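Side-chain contacts in tumor necrosis factor ligand superfamily member 13 (Mus musculus, PDB 1U5X), which acts as a trimeric cytokine that binds the receptors TACI and BCMA and plays a role in regulating tumor cell growth: residues 6-11 and 43-48; 57-62 and 117-122; 26-31 and 131-136. All coordinates share one frame; numbering follows the deposited sequence.

Contact 1 of 3, residues 6-11 and 43-48; sequences SVLHLV and DIVRVW
Val-45 meets Leu-8 and Leu-10 with one methyl each, and its first torsion sets the split. CG1 stands anti to the backbone N (chi1 -176°), and CG2 is anti to the carbonyl carbon. Leu-10 and Val-45 reach toward each other tip to tip. Leu-10 CD1 and Val-45 CG2 are 3.7 Å apart. Leu-8, with its CG anti to the backbone N (chi1 -176°), brings CD2 to the other methyl. It slides past Val-45 in the opposite direction, and Leu-8 CD2 stops 4.2 Å from Val-45 CG1.

The strands 7-16 and 44-47 do not pair with each other. Leu-8, Leu-10 and Val-45 point across the core of the jelly roll, and Leu-10 CA and Val-45 CA are 9.7 Å apart. Leu-135 touches both Leu-10 and Val-45 from strand 134-139, and Phe-137 also packs on Val-45. On the other side of strand 7-16, His-9 meets Phe-107 of a second subunit.

No hydrogen bond or charge pair joins these two segments. Buried methyl groups make the whole contact, so it rests on dispersion and the exclusion of water.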
loop_
_atom_site.group_PDB
_atom_site.type_symbol
_atom_site.label_atom_id
_atom_site.label_comp_id
_atom_site.label_asym_id
_atom_site.label_seq_id
_atom_site.Cartn_x
_atom_site.Cartn_y
_atom_site.Cartn_z
ATOM N N SER A 6 11.641 -12.711 -8.612
ATOM C CA SER A 6 11.789 -11.765 -9.716
ATOM C C SER A 6 11.039 -10.466 -9.410
ATOM O O SER A 6 9.925 -10.486 -8.885
ATOM C CB SER A 6 11.229 -12.372 -10.987
ATOM O OG SER A 6 11.911 -13.567 -11.265
ATOM N N VAL A 7 11.650 -9.335 -9.746
ATOM C CA VAL A 7 11.078 -8.039 -9.415
ATOM C C VAL A 7 11.346 -6.996 -10.489
ATOM O O VAL A 7 12.289 -7.130 -11.293
ATOM C CB VAL A 7 11.556 -7.491 -8.024
ATOM C CG1 VAL A 7 11.482 -8.588 -6.916
ATOM C CG2 VAL A 7 12.914 -6.933 -8.094
ATOM N N LEU A 8 10.504 -5.965 -10.503
ATOM C CA LEU A 8 10.669 -4.812 -11.424
ATOM C C LEU A 8 10.111 -3.579 -10.766
ATOM O O LEU A 8 8.978 -3.574 -10.389
ATOM C CB LEU A 8 9.958 -5.075 -12.771
ATOM C CG LEU A 8 10.094 -4.030 -13.879
ATOM C CD1 LEU A 8 11.507 -3.900 -14.348
ATOM C CD2 LEU A 8 9.144 -4.390 -15.046
ATOM N N HIS A 9 10.925 -2.532 -10.612
ATOM C CA HIS A 9 10.478 -1.265 -10.067
ATOM C C HIS A 9 10.781 -0.219 -11.136
ATOM O O HIS A 9 11.910 -0.094 -11.597
ATOM C CB HIS A 9 11.173 -0.924 -8.750
ATOM C CG HIS A 9 10.641 0.301 -8.078
ATOM N ND1 HIS A 9 9.517 0.284 -7.266
ATOM C CD2 HIS A 9 11.086 1.582 -8.084
ATOM C CE1 HIS A 9 9.329 1.502 -6.775
ATOM N NE2 HIS A 9 10.261 2.307 -7.261
ATOM N N LEU A 10 9.740 0.512 -11.507
ATOM C CA LEU A 10 9.729 1.460 -12.605
ATOM C C LEU A 10 9.348 2.851 -12.125
ATOM O O LEU A 10 8.518 3.002 -11.192
ATOM C CB LEU A 10 8.664 1.032 -13.605
ATOM C CG LEU A 10 8.739 -0.380 -14.158
ATOM C CD1 LEU A 10 7.369 -0.796 -14.682
ATOM C CD2 LEU A 10 9.766 -0.451 -15.252
ATOM N N VAL A 11 9.952 3.848 -12.753
ATOM C CA VAL A 11 9.673 5.245 -12.450
ATOM C C VAL A 11 9.444 6.019 -13.744
ATOM O O VAL A 11 9.718 5.507 -14.834
ATOM C CB VAL A 11 10.822 5.866 -11.629
ATOM C CG1 VAL A 11 10.996 5.094 -10.318
ATOM C CG2 VAL A 11 12.100 5.906 -12.419
ATOM N N ASP A 43 4.969 3.090 -22.394
ATOM C CA ASP A 43 3.873 3.343 -21.432
ATOM C C ASP A 43 3.144 2.085 -20.934
ATOM O O ASP A 43 2.247 2.199 -20.115
ATOM C CB ASP A 43 2.880 4.421 -21.927
ATOM C CG ASP A 43 2.060 3.996 -23.117
ATOM O OD1 ASP A 43 2.098 2.818 -23.530
ATOM O OD2 ASP A 43 1.344 4.816 -23.729
ATOM N N ILE A 44 3.571 0.902 -21.388
ATOM C CA ILE A 44 3.027 -0.374 -20.911
ATOM C C ILE A 44 4.119 -1.300 -20.430
ATOM O O ILE A 44 5.292 -1.054 -20.641
ATOM C CB ILE A 44 2.224 -1.083 -22.024
ATOM C CG1 ILE A 44 3.112 -1.322 -23.233
ATOM C CG2 ILE A 44 1.021 -0.271 -22.399
ATOM C CD1 ILE A 44 2.904 -2.633 -23.941
ATOM N N VAL A 45 3.709 -2.361 -19.756
ATOM C CA VAL A 45 4.611 -3.415 -19.293
ATOM C C VAL A 45 4.131 -4.743 -19.886
ATOM O O VAL A 45 2.954 -5.078 -19.817
ATOM C CB VAL A 45 4.692 -3.505 -17.759
ATOM C CG1 VAL A 45 5.707 -4.547 -17.377
ATOM C CG2 VAL A 45 5.055 -2.165 -17.153
ATOM N N ARG A 46 5.034 -5.464 -20.533
ATOM C CA ARG A 46 4.698 -6.750 -21.109
ATOM C C ARG A 46 5.027 -7.827 -20.099
ATOM O O ARG A 46 6.043 -7.754 -19.406
ATOM C CB ARG A 46 5.460 -6.977 -22.396
ATOM C CG ARG A 46 5.067 -5.929 -23.458
ATOM C CD ARG A 46 4.623 -6.423 -24.748
ATOM N NE ARG A 46 3.639 -7.506 -24.776
ATOM C CZ ARG A 46 3.318 -8.135 -25.911
ATOM N NH1 ARG A 46 3.880 -7.745 -27.040
ATOM N NH2 ARG A 46 2.424 -9.126 -25.946
ATOM N N VAL A 47 4.173 -8.844 -20.030
ATOM C CA VAL A 47 4.409 -9.997 -19.165
ATOM C C VAL A 47 4.803 -11.151 -20.053
ATOM O O VAL A 47 4.060 -11.532 -20.953
ATOM C CB VAL A 47 3.142 -10.378 -18.369
ATOM C CG1 VAL A 47 3.381 -11.637 -17.536
ATOM C CG2 VAL A 47 2.699 -9.247 -17.476
ATOM N N TRP A 48 5.989 -11.688 -19.838
ATOM C CA TRP A 48 6.409 -12.867 -20.577
ATOM C C TRP A 48 6.142 -14.175 -19.837
ATOM O O TRP A 48 5.979 -15.217 -20.481
ATOM C CB TRP A 48 7.879 -12.768 -20.990
ATOM C CG TRP A 48 8.197 -11.508 -21.775
ATOM C CD1 TRP A 48 9.161 -10.582 -21.480
ATOM C CD2 TRP A 48 7.545 -11.030 -22.966
ATOM N NE1 TRP A 48 9.150 -9.568 -22.406
ATOM C CE2 TRP A 48 8.174 -9.813 -23.332
ATOM C CE3 TRP A 48 6.481 -11.482 -23.735
ATOM C CZ2 TRP A 48 7.775 -9.061 -24.436
ATOM C CZ3 TRP A 48 6.107 -10.746 -24.862
ATOM C CH2 TRP A 48 6.740 -9.542 -25.180
#

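Contact 2 of 3, residues 57-62 and 117-122; sequences SQVLFH and VKIPRA
The hydrophobic interior of the TNF jelly roll is crossed here, between strand 51-61 and strand 114-119. The two short strand segments run roughly parallel, at 29°, with their axes 9.8 Å apart at closest approach. They are not hydrogen-bonded to each other. Ser-57, Val-59 and Phe-61 point inward from one strand, and Val-117 and Ile-119 from the other.

Ile-119 has the largest share of the contact and meets both Phe-61 and Val-59. Its CG2 comes to the edge of the Phe-61 ring, near the ring plane, with Ile-119 CG2 and Phe-61 CE1 3.9 Å apart. Ile-119 CG1 also lies beside the ring, 4.0 Å from Phe-61 CE1. Both branches can reach it because CG1 is anti to the carbonyl carbon (chi1 -66°) and CG2 anti to the backbone N. The two side chains pass in opposite directions. One ring face of Phe-61 is met by Val-59 CG1 of its own strand. The other methyl, Val-59 CG2, approaches Ile-119 CD1 more loosely, at 4.4 Å.

At the other end, Ser-57 OG lies 4.1 Å from Val-117 CG1. Leu-126 packs on both Val-59 and Phe-61. Gln-58, on the other side of the strand, faces the trimer interface and bonds to Ser-103 OG and Arg-85 O of a second subunit.

The contact is thus apolar along most of its length. Its one buried side-chain hydroxyl, that of Ser-57, is satisfied by a hydrogen bond with Gln-70 NE2, and Val-117 meets it only by van der Waals contact.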
loop_
_atom_site.group_PDB
_atom_site.type_symbol
_atom_site.label_atom_id
_atom_site.label_comp_id
_atom_site.label_asym_id
_atom_site.label_seq_id
_atom_site.Cartn_x
_atom_site.Cartn_y
_atom_site.Cartn_z
ATOM N N SER A 57 1.231 0.404 -7.426
ATOM C CA SER A 57 1.199 1.613 -8.225
ATOM C C SER A 57 0.983 2.793 -7.308
ATOM O O SER A 57 0.065 2.798 -6.501
ATOM C CB SER A 57 0.056 1.557 -9.222
ATOM O OG SER A 57 -0.198 2.834 -9.792
ATOM N N GLN A 58 1.830 3.804 -7.435
ATOM C CA GLN A 58 1.586 5.085 -6.813
ATOM C C GLN A 58 1.671 6.158 -7.866
ATOM O O GLN A 58 2.546 6.129 -8.758
ATOM C CB GLN A 58 2.580 5.433 -5.703
ATOM C CG GLN A 58 2.228 6.743 -4.932
ATOM C CD GLN A 58 3.076 6.924 -3.682
ATOM O OE1 GLN A 58 2.858 6.195 -2.682
ATOM N NE2 GLN A 58 3.970 7.910 -3.689
ATOM N N VAL A 59 0.749 7.099 -7.765
ATOM C CA VAL A 59 0.828 8.315 -8.568
ATOM C C VAL A 59 0.694 9.515 -7.651
ATOM O O VAL A 59 -0.182 9.566 -6.769
ATOM C CB VAL A 59 -0.241 8.340 -9.698
ATOM C CG1 VAL A 59 -0.125 9.650 -10.500
ATOM C CG2 VAL A 59 -0.137 7.114 -10.606
ATOM N N LEU A 60 1.566 10.500 -7.867
ATOM C CA LEU A 60 1.545 11.743 -7.120
ATOM C C LEU A 60 0.825 12.824 -7.932
ATOM O O LEU A 60 1.270 13.179 -9.012
ATOM C CB LEU A 60 2.976 12.172 -6.803
ATOM C CG LEU A 60 3.169 13.571 -6.236
ATOM C CD1 LEU A 60 2.223 13.752 -5.054
ATOM C CD2 LEU A 60 4.667 13.783 -5.849
ATOM N N PHE A 61 -0.307 13.305 -7.437
ATOM C CA PHE A 61 -1.116 14.282 -8.209
ATOM C C PHE A 61 -0.986 15.702 -7.670
ATOM O O PHE A 61 -0.946 15.896 -6.446
ATOM C CB PHE A 61 -2.583 13.871 -8.149
ATOM C CG PHE A 61 -2.873 12.546 -8.783
ATOM C CD1 PHE A 61 -3.154 12.450 -10.150
ATOM C CD2 PHE A 61 -2.947 11.407 -8.011
ATOM C CE1 PHE A 61 -3.453 11.219 -10.722
ATOM C CE2 PHE A 61 -3.246 10.196 -8.574
ATOM C CZ PHE A 61 -3.512 10.097 -9.929
ATOM N N HIS A 62 -1.006 16.694 -8.572
ATOM C CA HIS A 62 -0.940 18.115 -8.202
ATOM C C HIS A 62 -2.178 18.918 -8.642
ATOM O O HIS A 62 -2.235 20.125 -8.425
ATOM C CB HIS A 62 0.338 18.750 -8.778
ATOM N N VAL A 117 -1.206 1.508 -17.017
ATOM C CA VAL A 117 -1.550 2.414 -15.900
ATOM C C VAL A 117 -2.065 3.687 -16.539
ATOM O O VAL A 117 -1.319 4.365 -17.248
ATOM C CB VAL A 117 -0.340 2.689 -14.967
ATOM C CG1 VAL A 117 -0.727 3.610 -13.817
ATOM C CG2 VAL A 117 0.204 1.414 -14.400
ATOM N N LYS A 118 -3.360 3.968 -16.375
ATOM C CA LYS A 118 -3.995 5.117 -17.026
ATOM C C LYS A 118 -4.636 6.025 -15.991
ATOM O O LYS A 118 -5.221 5.545 -15.000
ATOM C CB LYS A 118 -5.068 4.665 -18.047
ATOM C CG LYS A 118 -4.501 3.857 -19.202
ATOM C CD LYS A 118 -5.585 3.426 -20.210
ATOM C CE LYS A 118 -4.975 3.080 -21.549
ATOM N NZ LYS A 118 -5.999 2.696 -22.542
ATOM N N ILE A 119 -4.492 7.329 -16.219
ATOM C CA ILE A 119 -5.204 8.360 -15.479
ATOM C C ILE A 119 -6.263 8.977 -16.398
ATOM O O ILE A 119 -5.922 9.571 -17.413
ATOM C CB ILE A 119 -4.203 9.434 -14.963
ATOM C CG1 ILE A 119 -3.254 8.850 -13.920
ATOM C CG2 ILE A 119 -4.971 10.587 -14.313
ATOM C CD1 ILE A 119 -2.094 8.009 -14.410
ATOM N N PRO A 120 -7.540 8.820 -16.077
ATOM C CA PRO A 120 -8.624 9.233 -16.988
ATOM C C PRO A 120 -8.940 10.737 -17.019
ATOM O O PRO A 120 -10.111 11.138 -16.935
ATOM C CB PRO A 120 -9.817 8.417 -16.478
ATOM C CG PRO A 120 -9.574 8.294 -15.032
ATOM C CD PRO A 120 -8.073 8.184 -14.863
ATOM N N ARG A 121 -7.908 11.563 -17.152
ATOM C CA ARG A 121 -8.077 12.991 -17.401
ATOM C C ARG A 121 -7.019 13.449 -18.387
ATOM O O ARG A 121 -5.926 12.875 -18.466
ATOM C CB ARG A 121 -7.978 13.789 -16.113
ATOM N N ALA A 122 -7.357 14.490 -19.128
ATOM C CA ALA A 122 -6.478 15.046 -20.140
ATOM C C ALA A 122 -5.355 15.809 -19.461
ATOM O O ALA A 122 -5.604 16.546 -18.498
ATOM C CB ALA A 122 -7.264 15.981 -21.048
#

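Contact 3 of 3, residues 26-31 and 131-136; sequences VMWQPV and HGTFLG
Trp-28 and Leu-135 form the tight part of this contact. Leu-135 CB sits over one face of the indole, 3.8 Å from the centroid of the six-membered ring and 11° off its normal. This is a CH-pi contact. The two side chains cross at about a right angle. With CG of Leu-135 anti to the backbone N (chi1 177°), Leu-135 CD2 comes to 3.9 Å from Trp-28 NE1. Val-26 CG1 lies over the centre of the opposite face, 3.6 Å above the ring plane, so the indole is sandwiched between aliphatic groups. Its far rim reaches the backbone, with Trp-28 CZ3 3.8 Å from Phe-134 CA.

The packing slackens toward Thr-133, whose CG2 is 4.1 Å from Trp-28 CH2, oblique to the ring. Thr-133 OG1 is hydrogen-bonded to Ser-127 O and Leu-60 N instead. The solvent side lies at Pro-30 and Val-31, both exposed, where the chain turns a corner. CB of Phe-134 is directed away from residues 26-31, and its side chain packs on Ala-104 of a second subunit.

No hydrogen bond links the two segments. Dispersion and CH-pi attraction on a buried indole join strand 24-34 to strand 134-139 across the jelly-roll core.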
loop_
_atom_site.group_PDB
_atom_site.type_symbol
_atom_site.label_atom_id
_atom_site.label_comp_id
_atom_site.label_asym_id
_atom_site.label_seq_id
_atom_site.Cartn_x
_atom_site.Cartn_y
_atom_site.Cartn_z
ATOM N N VAL A 26 2.001 7.279 -18.417
ATOM C CA VAL A 26 3.367 7.517 -18.024
ATOM C C VAL A 26 4.272 6.625 -18.870
ATOM O O VAL A 26 4.019 5.436 -19.030
ATOM C CB VAL A 26 3.516 7.150 -16.528
ATOM C CG1 VAL A 26 4.938 7.375 -16.034
ATOM C CG2 VAL A 26 2.515 7.955 -15.704
ATOM N N MET A 27 5.311 7.211 -19.435
ATOM C CA MET A 27 6.388 6.430 -20.026
ATOM C C MET A 27 7.298 5.964 -18.882
ATOM O O MET A 27 7.770 6.790 -18.110
ATOM C CB MET A 27 7.143 7.292 -21.021
ATOM C CG MET A 27 6.282 7.775 -22.154
ATOM S SD MET A 27 5.906 6.435 -23.241
ATOM C CE MET A 27 7.289 6.530 -24.407
ATOM N N TRP A 28 7.521 4.657 -18.773
ATOM C CA TRP A 28 8.231 4.048 -17.628
ATOM C C TRP A 28 9.669 3.636 -17.994
ATOM O O TRP A 28 9.953 3.287 -19.154
ATOM C CB TRP A 28 7.482 2.814 -17.127
ATOM C CG TRP A 28 6.092 3.083 -16.617
ATOM C CD1 TRP A 28 4.922 2.834 -17.271
ATOM C CD2 TRP A 28 5.732 3.695 -15.372
ATOM N NE1 TRP A 28 3.855 3.233 -16.504
ATOM C CE2 TRP A 28 4.320 3.783 -15.342
ATOM C CE3 TRP A 28 6.459 4.208 -14.287
ATOM C CZ2 TRP A 28 3.624 4.339 -14.274
ATOM C CZ3 TRP A 28 5.756 4.759 -13.214
ATOM C CH2 TRP A 28 4.353 4.815 -13.219
ATOM N N GLN A 29 10.571 3.710 -17.013
ATOM C CA GLN A 29 11.940 3.235 -17.148
ATOM C C GLN A 29 12.257 2.384 -15.906
ATOM O O GLN A 29 11.865 2.743 -14.781
ATOM C CB GLN A 29 12.951 4.388 -17.257
ATOM C CG GLN A 29 12.896 5.404 -16.100
ATOM C CD GLN A 29 13.917 6.512 -16.213
ATOM O OE1 GLN A 29 14.975 6.317 -16.798
ATOM N NE2 GLN A 29 13.597 7.688 -15.668
ATOM N N PRO A 30 12.915 1.249 -16.083
ATOM C CA PRO A 30 13.322 0.436 -14.928
ATOM C C PRO A 30 14.460 1.035 -14.138
ATOM O O PRO A 30 15.448 1.505 -14.721
ATOM C CB PRO A 30 13.755 -0.887 -15.555
ATOM C CG PRO A 30 14.139 -0.529 -16.927
ATOM C CD PRO A 30 13.277 0.604 -17.353
ATOM N N VAL A 31 14.326 1.009 -12.809
ATOM C CA VAL A 31 15.465 1.315 -11.940
ATOM C C VAL A 31 15.949 0.112 -11.104
ATOM O O VAL A 31 17.043 0.148 -10.557
ATOM C CB VAL A 31 15.193 2.555 -11.049
ATOM C CG1 VAL A 31 14.998 3.807 -11.909
ATOM C CG2 VAL A 31 14.042 2.351 -10.151
ATOM N N HIS A 131 10.250 9.297 -6.641
ATOM C CA HIS A 131 9.863 9.063 -5.224
ATOM C C HIS A 131 8.372 9.180 -5.021
ATOM O O HIS A 131 7.864 8.636 -4.052
ATOM C CB HIS A 131 10.626 10.047 -4.300
ATOM C CG HIS A 131 12.047 10.189 -4.688
ATOM N ND1 HIS A 131 12.534 11.300 -5.345
ATOM C CD2 HIS A 131 13.078 9.325 -4.594
ATOM C CE1 HIS A 131 13.819 11.129 -5.596
ATOM N NE2 HIS A 131 14.173 9.938 -5.154
ATOM N N GLY A 132 7.665 9.836 -5.959
ATOM C CA GLY A 132 6.227 10.036 -5.864
ATOM C C GLY A 132 5.307 9.253 -6.799
ATOM O O GLY A 132 4.166 8.946 -6.441
ATOM N N THR A 133 5.805 8.923 -7.980
ATOM C CA THR A 133 5.056 8.174 -8.986
ATOM C C THR A 133 5.925 6.981 -9.371
ATOM O O THR A 133 7.052 7.154 -9.786
ATOM C CB THR A 133 4.786 9.065 -10.190
ATOM O OG1 THR A 133 3.981 10.156 -9.773
ATOM C CG2 THR A 133 3.975 8.377 -11.239
ATOM N N PHE A 134 5.401 5.779 -9.183
ATOM C CA PHE A 134 6.130 4.571 -9.477
ATOM C C PHE A 134 5.202 3.388 -9.673
ATOM O O PHE A 134 4.007 3.451 -9.382
ATOM C CB PHE A 134 7.213 4.331 -8.406
ATOM C CG PHE A 134 6.705 4.311 -6.995
ATOM C CD1 PHE A 134 6.097 3.184 -6.481
ATOM C CD2 PHE A 134 6.902 5.406 -6.160
ATOM C CE1 PHE A 134 5.644 3.157 -5.165
ATOM C CE2 PHE A 134 6.447 5.364 -4.858
ATOM C CZ PHE A 134 5.862 4.260 -4.364
ATOM N N LEU A 135 5.770 2.324 -10.215
ATOM C CA LEU A 135 5.027 1.135 -10.583
ATOM C C LEU A 135 5.934 -0.056 -10.376
ATOM O O LEU A 135 7.087 -0.057 -10.811
ATOM C CB LEU A 135 4.622 1.196 -12.062
ATOM C CG LEU A 135 3.882 -0.054 -12.605
ATOM C CD1 LEU A 135 2.532 -0.237 -11.945
ATOM C CD2 LEU A 135 3.726 0.078 -14.139
ATOM N N GLY A 136 5.439 -1.082 -9.702
ATOM C CA GLY A 136 6.274 -2.248 -9.539
ATOM C C GLY A 136 5.587 -3.585 -9.414
ATOM O O GLY A 136 4.380 -3.683 -9.239
#

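Overall arrangement
All three contacts lie within the TNF homology domain and cross its jelly-roll interior. Contacts 1 and 3 have centres about 9 Å apart and touch directly. Strand 7-16 pairs with both 24-34 and 134-139. The segments of contacts 1 and 3 alternate along the chain. Contact 2 is nested inside the loop closed by contact 3, with centres about 12 Å apart. Contacts 2 and 3 are joined by the pairing of strand 51-61 with strand 134-139. Contacts 1 and 2 come in series. They lie on opposite sides of the chain's centre, about 17 Å apart between centres, and do not touch. Distant parts of the sequence thus share one core, and each contact has residues in its segments that meet a second subunit.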